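Local coordinates for WAP, Kazal, immunoglobulin, Kunitz and NTR domain-containing protein 2 (PDB 6MAA), which is a secreted antagonist of the growth factors GDF8 (myostatin) and GDF11, probably also inhibits serine proteases and metalloproteases, and is represented here by its follistatin domain, at residues A22-F27 with S34-W39; C29-S34 with E75-G80; C51-S56 with T65-C70; C59-L64 with T82-T87. One frame throughout, in Å; residues are numbered along the deposited sequence.

How the interactions relate
Followed from the N terminus, the chain first turns back on itself at interaction 1, where 22-27 meets strand 34-39 and closes a short loop. Before that loop is complete, 29-34 has opened interaction 2, so the two cross, sharing S34; the partner of 29-34 is the end of helix 69-79, some forty residues on. Within this long loop lies interaction 3, which joins the 51-56 loop to the start of the same helix. Interaction 4 crosses both 2 and 3, bringing 82-87 back to 59-64. Interaction 1 thus ties the N-terminal loop to the hairpin, 3 and 4 organise the Kazal-like part, and 2 fastens one to the other.

Interaction 1: A22-F27 with S34-W39; sequences ATCDHF and SECDIW
The OG1 hydroxyl of T23, a residue whose backbone rests against I38, donates a hydrogen bond to D25 OD1 at 2.9 Å. The carboxylate receives it on its anti side, with the hydroxyl somewhat out of plane. A type I turn from C24 to F27 holds the same loop, closed by F27 N bonding to C24 O.

The link to strand 34-39 is covalent, the disulfide between C24 and C36. Its two halves differ: C24 SG lies beside its own backbone N (chi1 -83°), whereas C36 SG swings anti to its N (chi1 180°), and the bridge between them twists left-handed with a C-S-S-C torsion of -77°. Apolar atoms gather around the sulfurs. The CD1 methyl of I38 reaches C24 SG at 3.8 Å and T23 C at 3.7 Å, and meets A22 CB at 4.1 Å. F27 CB approaches the other sulfur, C36 SG, at 4.0 Å.

P43 of strand 42-47 touches F27, C36 and I38, adding to this small cluster on the hairpin. A loop pinned by a disulfide to the first strand of a two-stranded antiparallel hairpin is characteristic of the EGF-like N-terminal part of a follistatin domain.

Interaction 2: C29-S34 with E75-G80; sequences CLQQGS and EACSKG
Q31 and Q32 meet helix 69-79 with opposite side-chain shapes, one folded and one stretched. In Q31 the chain leaves with CG anti to the backbone N (chi1 168°) and then bends at chi2 (65°), which curls the amide back over the helix end. Its NE2 donates to Q32 O at 2.9 Å, on a carbonyl lone pair and within the amide's own plane; a further bond to I81 O helps to fix the rotation of the group. OE1 faces G80, packing 3.5 Å from G80 CA, and accepts from a water that also makes a weak bond to G80 O.

Q32 runs fully extended (chi2 177°), laying its amide across the A76 methyl with CD and CB 3.6 Å apart. NE2 bonds to D73 OD1, within the same helix, and OE1 accepts from L83 N, beyond its end.

The type II turn Q31-S34 itself presses its backbone on C77. Q32 O sits 3.2 Å from C77 CB, and G33, at positive phi, brings its CA to 5.0 Å from C77 CA. Q31 O is gripped twice, by S34 N and by S34 OG at 2.6 Å, which stiffens the turn.

C29 is bridged to C45 and C77 to C47. A Schellman motif with G80 as its C-prime residue ends the helix, and the contact is part of the junction where the EGF-like part of a follistatin domain docks on its Kazal part.

Interaction 3: C51-S56 with T65-C70; sequences CEKEPS and TYYNRC. With NO3 (nitrate ion), chain C.
N68 provides the central hydrogen bonds, its ND2 spanning two carbonyls of the 51-56 loop. One N-H points almost straight at E54 O (2.9 Å, 173°); the other reaches E52 O at the same distance but on a bent path, although it meets that carbonyl nearly along the C=O axis. Both acceptors lie close to the plane of the amide. With chi1 at 62°, CG of N68 sits between its backbone N and carbonyl carbon, and the amide's other end, OD1, accepts from F71 N, so that N68 also caps helix 69-79. A backbone bond from S56 N to Y67 O (2.9 Å) extends the attachment, joined by a nearly straight CA-H...O contact from N68 CA to S56 O.

The covalent tie is the disulfide C51-C70, turned left-handed (-80°), which anchors the loop to the first turn of the helix.

Packing is carried by Y67. P55 lies alongside the phenol, pointing the same way, with P55 CB 3.7 Å from Y67 CZ. The side chain of K53 slants across the outer end of the ring, its CG 3.5 Å from Y67 OH, and E54 N sits at the ring edge in plane.

As to ions, a nitrate, probably from the crystallisation liquor, accepts from E52 N through O2 at 2.9 Å.

The predicted reactive bond is K53-E54. An asparagine bracing the carbonyls on either side of the K53 residue is the classic spacer of a Kazal inhibitor loop, consistent with a canonical protease-binding conformation here.

Interaction 4: C59-L64 with T82-T87; sequences CASDGL and TLSVVT
Three hydrogen bonds join S61 and C59 to the 82-87 segment. V86 N donates to C59 O at 2.9 Å along an almost linear N-H (176°), though it arrives from well above the carbonyl plane. S61 takes part in two: its N gives a bent bond to S84 O (2.8 Å), and its OG receives S84 N at 3.0 Å in a straight one. The second of these depends on chi1 of 55°, which seats the S61 hydroxyl between its own N and carbonyl carbon. One water extends the ladder by linking C59 N to V86 O.

A60 and V85 form a non-hydrogen-bonded antiparallel pair, their CA atoms 4.6 Å apart. Just beyond, the A60-G63 type I turn carries D62, whose OD1 accepts from L64 N in an Asx turn while OD2 binds the hydroxyl of Y66.

Packing completes the contact. L83 CD2 comes to 3.5 Å from D62 CG, the two side chains crossing at a slant, and V86 CG2 touches C59 CB at 3.7 Å.

C59 is further bridged to C88. Strand 58-60 is the middle strand of the small Kazal sheet, with 65-66 on one side and 85-86 on the other, while M72 of helix 69-79 packs against A60, L83 and V85.

Interaction 1: A22-F27 with S34-W39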
loop_
_atom_site.group_PDB
_atom_site.type_symbol
_atom_site.label_atom_id
_atom_site.label_comp_id
_atom_site.label_asym_id
_atom_site.label_seq_id
_atom_site.Cartn_x
_atom_site.Cartn_y
_atom_site.Cartn_z
ATOM N N ALA A 22 3.809 17.416 10.914
ATOM C CA ALA A 22 2.918 16.276 11.075
ATOM C C ALA A 22 3.623 14.986 10.673
ATOM O O ALA A 22 4.526 14.989 9.831
ATOM C CB ALA A 22 1.664 16.467 10.223
ATOM N N THR A 23 3.198 13.871 11.280
ATOM C CA THR A 23 3.799 12.565 11.025
ATOM C C THR A 23 2.722 11.486 10.932
ATOM O O THR A 23 1.607 11.641 11.431
ATOM C CB THR A 23 4.811 12.161 12.113
ATOM O OG1 THR A 23 4.113 11.900 13.337
ATOM C CG2 THR A 23 5.863 13.247 12.341
ATOM N N CYS A 24 3.091 10.366 10.309
ATOM C CA CYS A 24 2.182 9.255 10.031
ATOM C C CYS A 24 2.140 8.180 11.120
ATOM O O CYS A 24 1.351 7.239 10.990
ATOM C CB CYS A 24 2.558 8.592 8.699
ATOM S SG CYS A 24 1.886 9.418 7.234
ATOM N N ASP A 25 2.937 8.307 12.188
ATOM C CA ASP A 25 3.115 7.219 13.155
ATOM C C ASP A 25 1.791 6.638 13.640
ATOM O O ASP A 25 1.625 5.415 13.704
ATOM C CB ASP A 25 3.925 7.708 14.359
ATOM C CG ASP A 25 5.301 8.201 13.979
ATOM O OD1 ASP A 25 5.385 9.262 13.335
ATOM O OD2 ASP A 25 6.296 7.531 14.322
ATOM N N HIS A 26 0.851 7.498 14.031
ATOM C CA HIS A 26 -0.394 7.050 14.634
ATOM C C HIS A 26 -1.554 6.997 13.650
ATOM O O HIS A 26 -2.719 7.037 14.070
ATOM C CB HIS A 26 -0.728 7.886 15.867
ATOM C CG HIS A 26 0.183 7.628 17.018
ATOM N ND1 HIS A 26 0.246 6.403 17.648
ATOM C CD2 HIS A 26 1.067 8.424 17.659
ATOM C CE1 HIS A 26 1.127 6.459 18.628
ATOM N NE2 HIS A 26 1.638 7.677 18.661
ATOM N N PHE A 27 -1.263 6.851 12.360
ATOM C CA PHE A 27 -2.275 6.665 11.337
ATOM C C PHE A 27 -2.035 5.347 10.619
ATOM O O PHE A 27 -0.903 4.863 10.546
ATOM C CB PHE A 27 -2.254 7.817 10.326
ATOM C CG PHE A 27 -2.662 9.130 10.919
ATOM C CD1 PHE A 27 -3.996 9.497 10.970
ATOM C CD2 PHE A 27 -1.717 9.988 11.448
ATOM C CE1 PHE A 27 -4.380 10.709 11.534
ATOM C CE2 PHE A 27 -2.091 11.191 12.015
ATOM C CZ PHE A 27 -3.421 11.557 12.052
ATOM N N SER A 34 -1.597 0.299 0.311
ATOM C CA SER A 34 -1.448 1.726 0.530
ATOM C C SER A 34 -0.632 1.979 1.791
ATOM O O SER A 34 -0.457 1.098 2.636
ATOM C CB SER A 34 -2.823 2.380 0.659
ATOM O OG SER A 34 -3.409 2.072 1.904
ATOM N N GLU A 35 -0.123 3.202 1.904
ATOM C CA GLU A 35 0.567 3.612 3.116
ATOM C C GLU A 35 0.324 5.096 3.343
ATOM O O GLU A 35 -0.037 5.839 2.427
ATOM C CB GLU A 35 2.068 3.304 3.057
ATOM C CG GLU A 35 2.852 4.199 2.112
ATOM C CD GLU A 35 4.344 3.910 2.130
ATOM O OE1 GLU A 35 5.097 4.645 1.455
ATOM O OE2 GLU A 35 4.763 2.951 2.813
ATOM N N CYS A 36 0.507 5.508 4.589
ATOM C CA CYS A 36 0.338 6.903 4.961
ATOM C C CYS A 36 1.526 7.722 4.473
ATOM O O CYS A 36 2.673 7.264 4.503
ATOM C CB CYS A 36 0.199 7.011 6.480
ATOM S SG CYS A 36 -0.013 8.680 7.143
ATOM N N ASP A 37 1.234 8.936 4.013
ATOM C CA ASP A 37 2.225 9.941 3.657
ATOM C C ASP A 37 1.721 11.272 4.200
ATOM O O ASP A 37 0.535 11.419 4.507
ATOM C CB ASP A 37 2.392 10.012 2.122
ATOM C CG ASP A 37 3.718 10.640 1.675
ATOM O OD1 ASP A 37 4.525 11.094 2.513
ATOM O OD2 ASP A 37 3.947 10.675 0.452
ATOM N N ILE A 38 2.624 12.238 4.347
ATOM C CA ILE A 38 2.268 13.578 4.803
ATOM C C ILE A 38 2.339 14.514 3.604
ATOM O O ILE A 38 3.416 14.720 3.030
ATOM C CB ILE A 38 3.172 14.061 5.950
ATOM C CG1 ILE A 38 3.020 13.161 7.183
ATOM C CG2 ILE A 38 2.870 15.521 6.301
ATOM C CD1 ILE A 38 1.645 13.190 7.799
ATOM N N TRP A 39 1.195 15.086 3.230
ATOM C CA TRP A 39 1.120 16.059 2.146
ATOM C C TRP A 39 0.462 17.329 2.657
ATOM O O TRP A 39 -0.626 17.277 3.238
ATOM C CB TRP A 39 0.330 15.490 0.964
ATOM C CG TRP A 39 1.198 14.741 0.012
ATOM C CD1 TRP A 39 1.674 13.470 0.164
ATOM C CD2 TRP A 39 1.713 15.218 -1.239
ATOM N NE1 TRP A 39 2.450 13.126 -0.917
ATOM C CE2 TRP A 39 2.486 14.180 -1.793
ATOM C CE3 TRP A 39 1.586 16.417 -1.946
ATOM C CZ2 TRP A 39 3.138 14.308 -3.022
ATOM C CZ3 TRP A 39 2.234 16.542 -3.165
ATOM C CH2 TRP A 39 2.998 15.494 -3.689
#

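Interaction 2: C29-S34 with E75-G80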
loop_
_atom_site.group_PDB
_atom_site.type_symbol
_atom_site.label_atom_id
_atom_site.label_comp_id
_atom_site.label_asym_id
_atom_site.label_seq_id
_atom_site.Cartn_x
_atom_site.Cartn_y
_atom_site.Cartn_z
ATOM N N CYS A 29 -3.609 3.187 6.950
ATOM C CA CYS A 29 -4.418 3.222 5.742
ATOM C C CYS A 29 -4.997 1.834 5.516
ATOM O O CYS A 29 -4.248 0.868 5.341
ATOM C CB CYS A 29 -3.562 3.663 4.559
ATOM S SG CYS A 29 -3.062 5.396 4.675
ATOM N N LEU A 30 -6.330 1.738 5.523
ATOM C CA LEU A 30 -6.977 0.430 5.435
ATOM C C LEU A 30 -6.807 -0.216 4.067
ATOM O O LEU A 30 -6.834 -1.449 3.965
ATOM C CB LEU A 30 -8.465 0.539 5.777
ATOM C CG LEU A 30 -8.839 0.884 7.221
ATOM C CD1 LEU A 30 -10.345 0.953 7.371
ATOM C CD2 LEU A 30 -8.263 -0.142 8.173
ATOM N N GLN A 31 -6.645 0.580 3.012
ATOM C CA GLN A 31 -6.580 0.032 1.663
ATOM C C GLN A 31 -5.348 -0.843 1.493
ATOM O O GLN A 31 -4.219 -0.421 1.756
ATOM C CB GLN A 31 -6.551 1.164 0.639
ATOM C CG GLN A 31 -6.197 0.722 -0.773
ATOM C CD GLN A 31 -7.239 -0.202 -1.379
ATOM O OE1 GLN A 31 -8.426 0.122 -1.410
ATOM N NE2 GLN A 31 -6.797 -1.357 -1.873
ATOM N N GLN A 32 -5.577 -2.072 1.042
ATOM C CA GLN A 32 -4.494 -2.978 0.697
ATOM C C GLN A 32 -3.543 -2.315 -0.293
ATOM O O GLN A 32 -3.974 -1.734 -1.292
ATOM C CB GLN A 32 -5.124 -4.216 0.068
ATOM C CG GLN A 32 -4.166 -5.250 -0.421
ATOM C CD GLN A 32 -4.904 -6.447 -0.947
ATOM O OE1 GLN A 32 -6.134 -6.463 -0.963
ATOM N NE2 GLN A 32 -4.166 -7.456 -1.391
ATOM N N GLY A 33 -2.242 -2.385 0.004
ATOM C CA GLY A 33 -1.213 -1.817 -0.846
ATOM C C GLY A 33 -0.936 -0.344 -0.641
ATOM O O GLY A 33 -0.097 0.218 -1.357
ATOM N N SER A 34 -1.597 0.299 0.311
ATOM C CA SER A 34 -1.448 1.726 0.530
ATOM C C SER A 34 -0.632 1.979 1.791
ATOM O O SER A 34 -0.457 1.098 2.636
ATOM C CB SER A 34 -2.823 2.380 0.659
ATOM O OG SER A 34 -3.409 2.072 1.904
ATOM N N GLU A 75 -1.872 -3.974 -7.339
ATOM C CA GLU A 75 -3.055 -3.953 -8.192
ATOM C C GLU A 75 -4.310 -3.656 -7.382
ATOM O O GLU A 75 -5.170 -2.883 -7.825
ATOM C CB GLU A 75 -3.190 -5.272 -8.949
ATOM C CG GLU A 75 -4.376 -5.320 -9.904
ATOM C CD GLU A 75 -4.224 -4.414 -11.129
ATOM O OE1 GLU A 75 -5.130 -4.444 -11.981
ATOM O OE2 GLU A 75 -3.219 -3.676 -11.251
ATOM N N ALA A 76 -4.431 -4.257 -6.195
ATOM C CA ALA A 76 -5.558 -3.952 -5.318
ATOM C C ALA A 76 -5.629 -2.458 -5.027
ATOM O O ALA A 76 -6.698 -1.847 -5.113
ATOM C CB ALA A 76 -5.441 -4.744 -4.019
ATOM N N CYS A 77 -4.488 -1.849 -4.692
ATOM C CA CYS A 77 -4.484 -0.425 -4.377
ATOM C C CYS A 77 -4.861 0.404 -5.597
ATOM O O CYS A 77 -5.623 1.374 -5.490
ATOM C CB CYS A 77 -3.112 -0.013 -3.845
ATOM S SG CYS A 77 -3.105 1.617 -3.080
ATOM N N SER A 78 -4.340 0.031 -6.768
ATOM C CA SER A 78 -4.627 0.781 -7.987
ATOM C C SER A 78 -6.121 0.784 -8.290
ATOM O O SER A 78 -6.669 1.790 -8.762
ATOM C CB SER A 78 -3.835 0.171 -9.146
ATOM O OG SER A 78 -4.112 0.824 -10.366
ATOM N N LYS A 79 -6.797 -0.329 -8.011
ATOM C CA LYS A 79 -8.216 -0.491 -8.290
ATOM C C LYS A 79 -9.102 -0.074 -7.128
ATOM O O LYS A 79 -10.314 0.055 -7.310
ATOM C CB LYS A 79 -8.519 -1.951 -8.623
ATOM C CG LYS A 79 -8.044 -2.401 -9.980
ATOM C CD LYS A 79 -8.903 -3.566 -10.450
ATOM C CE LYS A 79 -8.431 -4.095 -11.785
ATOM N NZ LYS A 79 -8.432 -3.011 -12.794
ATOM N N GLY A 80 -8.539 0.135 -5.944
ATOM C CA GLY A 80 -9.340 0.429 -4.769
ATOM C C GLY A 80 -10.179 -0.747 -4.316
ATOM O O GLY A 80 -11.325 -0.559 -3.890
HETATM O O HOH W 1 -10.737 -1.322 -0.709
#

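Interaction 3: C51-S56 with T65-C70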
loop_
_atom_site.group_PDB
_atom_site.type_symbol
_atom_site.label_atom_id
_atom_site.label_comp_id
_atom_site.label_asym_id
_atom_site.label_seq_id
_atom_site.Cartn_x
_atom_site.Cartn_y
_atom_site.Cartn_z
ATOM N N CYS A 51 7.986 -2.989 -5.634
ATOM C CA CYS A 51 8.049 -4.390 -5.239
ATOM C C CYS A 51 9.327 -5.031 -5.758
ATOM O O CYS A 51 9.837 -4.662 -6.815
ATOM C CB CYS A 51 6.873 -5.170 -5.835
ATOM S SG CYS A 51 5.242 -4.630 -5.267
ATOM N N GLU A 52 9.817 -6.030 -5.023
ATOM C CA GLU A 52 10.944 -6.815 -5.507
ATOM C C GLU A 52 10.520 -7.720 -6.656
ATOM O O GLU A 52 9.457 -8.350 -6.614
ATOM C CB GLU A 52 11.481 -7.708 -4.393
ATOM C CG GLU A 52 12.112 -6.955 -3.252
ATOM C CD GLU A 52 13.016 -7.832 -2.423
ATOM O OE1 GLU A 52 13.511 -8.845 -2.958
ATOM O OE2 GLU A 52 13.229 -7.508 -1.239
ATOM N N LYS A 53 11.382 -7.821 -7.671
ATOM C CA LYS A 53 11.192 -8.814 -8.729
ATOM C C LYS A 53 11.697 -10.177 -8.252
ATOM O O LYS A 53 12.670 -10.740 -8.754
ATOM C CB LYS A 53 11.854 -8.395 -10.035
ATOM C CG LYS A 53 11.326 -9.205 -11.221
ATOM C CD LYS A 53 12.165 -9.047 -12.470
ATOM C CE LYS A 53 13.483 -9.777 -12.339
ATOM N NZ LYS A 53 14.218 -9.784 -13.634
ATOM N N GLU A 54 11.017 -10.685 -7.240
ATOM C CA GLU A 54 11.329 -11.982 -6.647
ATOM C C GLU A 54 10.080 -12.820 -6.843
ATOM O O GLU A 54 9.034 -12.511 -6.243
ATOM C CB GLU A 54 11.627 -11.801 -5.157
ATOM C CG GLU A 54 12.162 -13.042 -4.460
ATOM C CD GLU A 54 13.472 -13.513 -5.049
ATOM O OE1 GLU A 54 13.471 -14.545 -5.754
ATOM O OE2 GLU A 54 14.497 -12.836 -4.827
ATOM N N PRO A 55 10.111 -13.855 -7.682
ATOM C CA PRO A 55 8.863 -14.533 -8.047
ATOM C C PRO A 55 8.325 -15.393 -6.920
ATOM O O PRO A 55 9.058 -16.139 -6.272
ATOM C CB PRO A 55 9.263 -15.390 -9.254
ATOM C CG PRO A 55 10.716 -15.639 -9.063
ATOM C CD PRO A 55 11.262 -14.377 -8.437
ATOM N N SER A 56 7.022 -15.273 -6.699
ATOM C CA SER A 56 6.274 -16.162 -5.823
ATOM C C SER A 56 4.843 -16.105 -6.332
ATOM O O SER A 56 4.016 -15.341 -5.824
ATOM C CB SER A 56 6.376 -15.695 -4.372
ATOM O OG SER A 56 5.863 -16.674 -3.489
ATOM N N THR A 65 -3.628 -13.913 -11.640
ATOM C CA THR A 65 -2.381 -14.348 -11.023
ATOM C C THR A 65 -1.383 -13.192 -11.009
ATOM O O THR A 65 -1.301 -12.410 -11.967
ATOM C CB THR A 65 -1.790 -15.544 -11.782
ATOM O OG1 THR A 65 -2.796 -16.553 -11.932
ATOM C CG2 THR A 65 -0.619 -16.151 -11.032
ATOM N N TYR A 66 -0.616 -13.094 -9.924
ATOM C CA TYR A 66 0.330 -12.005 -9.719
ATOM C C TYR A 66 1.738 -12.541 -9.493
ATOM O O TYR A 66 1.926 -13.646 -8.976
ATOM C CB TYR A 66 -0.138 -11.102 -8.558
ATOM C CG TYR A 66 -1.448 -10.446 -8.918
ATOM C CD1 TYR A 66 -1.470 -9.231 -9.593
ATOM C CD2 TYR A 66 -2.663 -11.078 -8.659
ATOM C CE1 TYR A 66 -2.659 -8.649 -9.980
ATOM C CE2 TYR A 66 -3.863 -10.504 -9.043
ATOM C CZ TYR A 66 -3.854 -9.287 -9.705
ATOM O OH TYR A 66 -5.031 -8.709 -10.107
ATOM N N TYR A 67 2.730 -11.737 -9.887
ATOM C CA TYR A 67 4.123 -12.174 -9.828
ATOM C C TYR A 67 4.552 -12.497 -8.396
ATOM O O TYR A 67 5.320 -13.444 -8.170
ATOM C CB TYR A 67 5.006 -11.093 -10.458
ATOM C CG TYR A 67 6.437 -11.496 -10.714
ATOM C CD1 TYR A 67 7.409 -11.338 -9.731
ATOM C CD2 TYR A 67 6.827 -12.021 -11.948
ATOM C CE1 TYR A 67 8.729 -11.688 -9.966
ATOM C CE2 TYR A 67 8.146 -12.382 -12.188
ATOM C CZ TYR A 67 9.091 -12.214 -11.189
ATOM O OH TYR A 67 10.402 -12.570 -11.409
ATOM N N ASN A 68 4.072 -11.724 -7.422
ATOM C CA ASN A 68 4.175 -12.051 -6.002
ATOM C C ASN A 68 3.086 -11.277 -5.264
ATOM O O ASN A 68 2.286 -10.566 -5.876
ATOM C CB ASN A 68 5.588 -11.823 -5.438
ATOM C CG ASN A 68 6.032 -10.374 -5.512
ATOM O OD1 ASN A 68 5.228 -9.453 -5.381
ATOM N ND2 ASN A 68 7.329 -10.170 -5.724
ATOM N N ARG A 69 3.047 -11.432 -3.940
ATOM C CA ARG A 69 1.993 -10.789 -3.160
ATOM C C ARG A 69 2.093 -9.271 -3.202
ATOM O O ARG A 69 1.067 -8.583 -3.147
ATOM C CB ARG A 69 2.040 -11.267 -1.712
ATOM C CG ARG A 69 1.635 -12.711 -1.544
ATOM C CD ARG A 69 1.433 -13.025 -0.084
ATOM N NE ARG A 69 1.076 -14.420 0.123
ATOM C CZ ARG A 69 0.438 -14.863 1.199
ATOM N NH1 ARG A 69 0.076 -14.008 2.146
ATOM N NH2 ARG A 69 0.147 -16.149 1.322
ATOM N N CYS A 70 3.307 -8.732 -3.270
ATOM C CA CYS A 70 3.455 -7.286 -3.368
ATOM C C CYS A 70 2.812 -6.750 -4.647
ATOM O O CYS A 70 2.130 -5.720 -4.623
ATOM C CB CYS A 70 4.935 -6.915 -3.272
ATOM S SG CYS A 70 5.294 -5.145 -3.280
HETATM N N NO3 C . 8.144 -7.483 -2.232
HETATM O O1 NO3 C . 7.922 -8.144 -3.277
HETATM O O2 NO3 C . 8.880 -6.466 -2.282
HETATM O O3 NO3 C . 7.634 -7.851 -1.131
#

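Interaction 4: C59-L64 with T82-T87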
loop_
_atom_site.group_PDB
_atom_site.type_symbol
_atom_site.label_atom_id
_atom_site.label_comp_id
_atom_site.label_asym_id
_atom_site.label_seq_id
_atom_site.Cartn_x
_atom_site.Cartn_y
_atom_site.Cartn_z
ATOM N N CYS A 59 -2.064 -16.794 -7.029
ATOM C CA CYS A 59 -3.419 -16.705 -7.545
ATOM C C CYS A 59 -4.271 -15.924 -6.557
ATOM O O CYS A 59 -4.107 -16.054 -5.342
ATOM C CB CYS A 59 -4.000 -18.102 -7.783
ATOM S SG CYS A 59 -3.216 -18.957 -9.178
ATOM N N ALA A 60 -5.182 -15.109 -7.080
ATOM C CA ALA A 60 -5.939 -14.183 -6.252
ATOM C C ALA A 60 -7.439 -14.354 -6.456
ATOM O O ALA A 60 -7.903 -14.990 -7.406
ATOM C CB ALA A 60 -5.520 -12.732 -6.515
ATOM N N SER A 61 -8.197 -13.731 -5.547
ATOM C CA SER A 61 -9.651 -13.847 -5.507
ATOM C C SER A 61 -10.348 -13.181 -6.688
ATOM O O SER A 61 -11.557 -13.373 -6.852
ATOM C CB SER A 61 -10.187 -13.274 -4.190
ATOM O OG SER A 61 -9.747 -11.936 -3.995
ATOM N N ASP A 62 -9.635 -12.402 -7.500
ATOM C CA ASP A 62 -10.197 -11.871 -8.735
ATOM C C ASP A 62 -10.078 -12.847 -9.897
ATOM O O ASP A 62 -10.459 -12.505 -11.021
ATOM C CB ASP A 62 -9.554 -10.520 -9.093
ATOM C CG ASP A 62 -8.045 -10.609 -9.307
ATOM O OD1 ASP A 62 -7.454 -11.689 -9.104
ATOM O OD2 ASP A 62 -7.445 -9.576 -9.674
ATOM N N GLY A 63 -9.557 -14.046 -9.655
ATOM C CA GLY A 63 -9.328 -14.998 -10.721
ATOM C C GLY A 63 -8.073 -14.754 -11.531
ATOM O O GLY A 63 -7.871 -15.422 -12.549
ATOM N N LEU A 64 -7.222 -13.823 -11.117
ATOM C CA LEU A 64 -6.001 -13.501 -11.839
ATOM C C LEU A 64 -4.794 -13.893 -10.997
ATOM O O LEU A 64 -4.912 -14.178 -9.806
ATOM C CB LEU A 64 -5.956 -12.010 -12.196
ATOM C CG LEU A 64 -7.168 -11.500 -12.983
ATOM C CD1 LEU A 64 -7.041 -10.005 -13.260
ATOM C CD2 LEU A 64 -7.356 -12.287 -14.276
ATOM N N THR A 82 -10.065 -5.122 -2.640
ATOM C CA THR A 82 -9.353 -6.072 -1.797
ATOM C C THR A 82 -9.169 -7.366 -2.575
ATOM O O THR A 82 -10.125 -7.880 -3.163
ATOM C CB THR A 82 -10.131 -6.345 -0.508
ATOM O OG1 THR A 82 -10.212 -5.142 0.265
ATOM C CG2 THR A 82 -9.441 -7.414 0.320
ATOM N N LEU A 83 -7.940 -7.879 -2.587
ATOM C CA LEU A 83 -7.606 -9.133 -3.249
ATOM C C LEU A 83 -6.997 -10.078 -2.224
ATOM O O LEU A 83 -6.042 -9.713 -1.531
ATOM C CB LEU A 83 -6.596 -8.891 -4.382
ATOM C CG LEU A 83 -7.087 -8.091 -5.592
ATOM C CD1 LEU A 83 -5.951 -7.856 -6.579
ATOM C CD2 LEU A 83 -8.248 -8.815 -6.255
ATOM N N SER A 84 -7.542 -11.285 -2.126
ATOM C CA SER A 84 -7.010 -12.294 -1.222
ATOM C C SER A 84 -6.384 -13.438 -2.010
ATOM O O SER A 84 -6.708 -13.674 -3.177
ATOM C CB SER A 84 -8.092 -12.835 -0.280
ATOM O OG SER A 84 -9.216 -13.279 -1.012
ATOM N N VAL A 85 -5.478 -14.152 -1.351
ATOM C CA VAL A 85 -4.758 -15.256 -1.974
ATOM C C VAL A 85 -5.662 -16.477 -2.050
ATOM O O VAL A 85 -6.399 -16.785 -1.104
ATOM C CB VAL A 85 -3.472 -15.554 -1.184
ATOM C CG1 VAL A 85 -2.761 -16.777 -1.748
ATOM C CG2 VAL A 85 -2.554 -14.332 -1.181
ATOM N N VAL A 86 -5.616 -17.176 -3.183
ATOM C CA VAL A 86 -6.251 -18.479 -3.332
ATOM C C VAL A 86 -5.206 -19.463 -3.843
ATOM O O VAL A 86 -4.142 -19.077 -4.334
ATOM C CB VAL A 86 -7.486 -18.453 -4.263
ATOM C CG1 VAL A 86 -8.507 -17.423 -3.784
ATOM C CG2 VAL A 86 -7.075 -18.187 -5.698
ATOM N N THR A 87 -5.515 -20.753 -3.708
ATOM C CA THR A 87 -4.615 -21.790 -4.197
ATOM C C THR A 87 -4.688 -21.848 -5.717
ATOM O O THR A 87 -5.777 -21.877 -6.289
ATOM C CB THR A 87 -5.027 -23.144 -3.614
ATOM O OG1 THR A 87 -5.164 -23.029 -2.195
ATOM C CG2 THR A 87 -3.985 -24.207 -3.925
HETATM O O HOH W 2 -1.433 -18.713 -4.904
HETATM O O HOH W 3 -11.655 -10.238 -5.089
#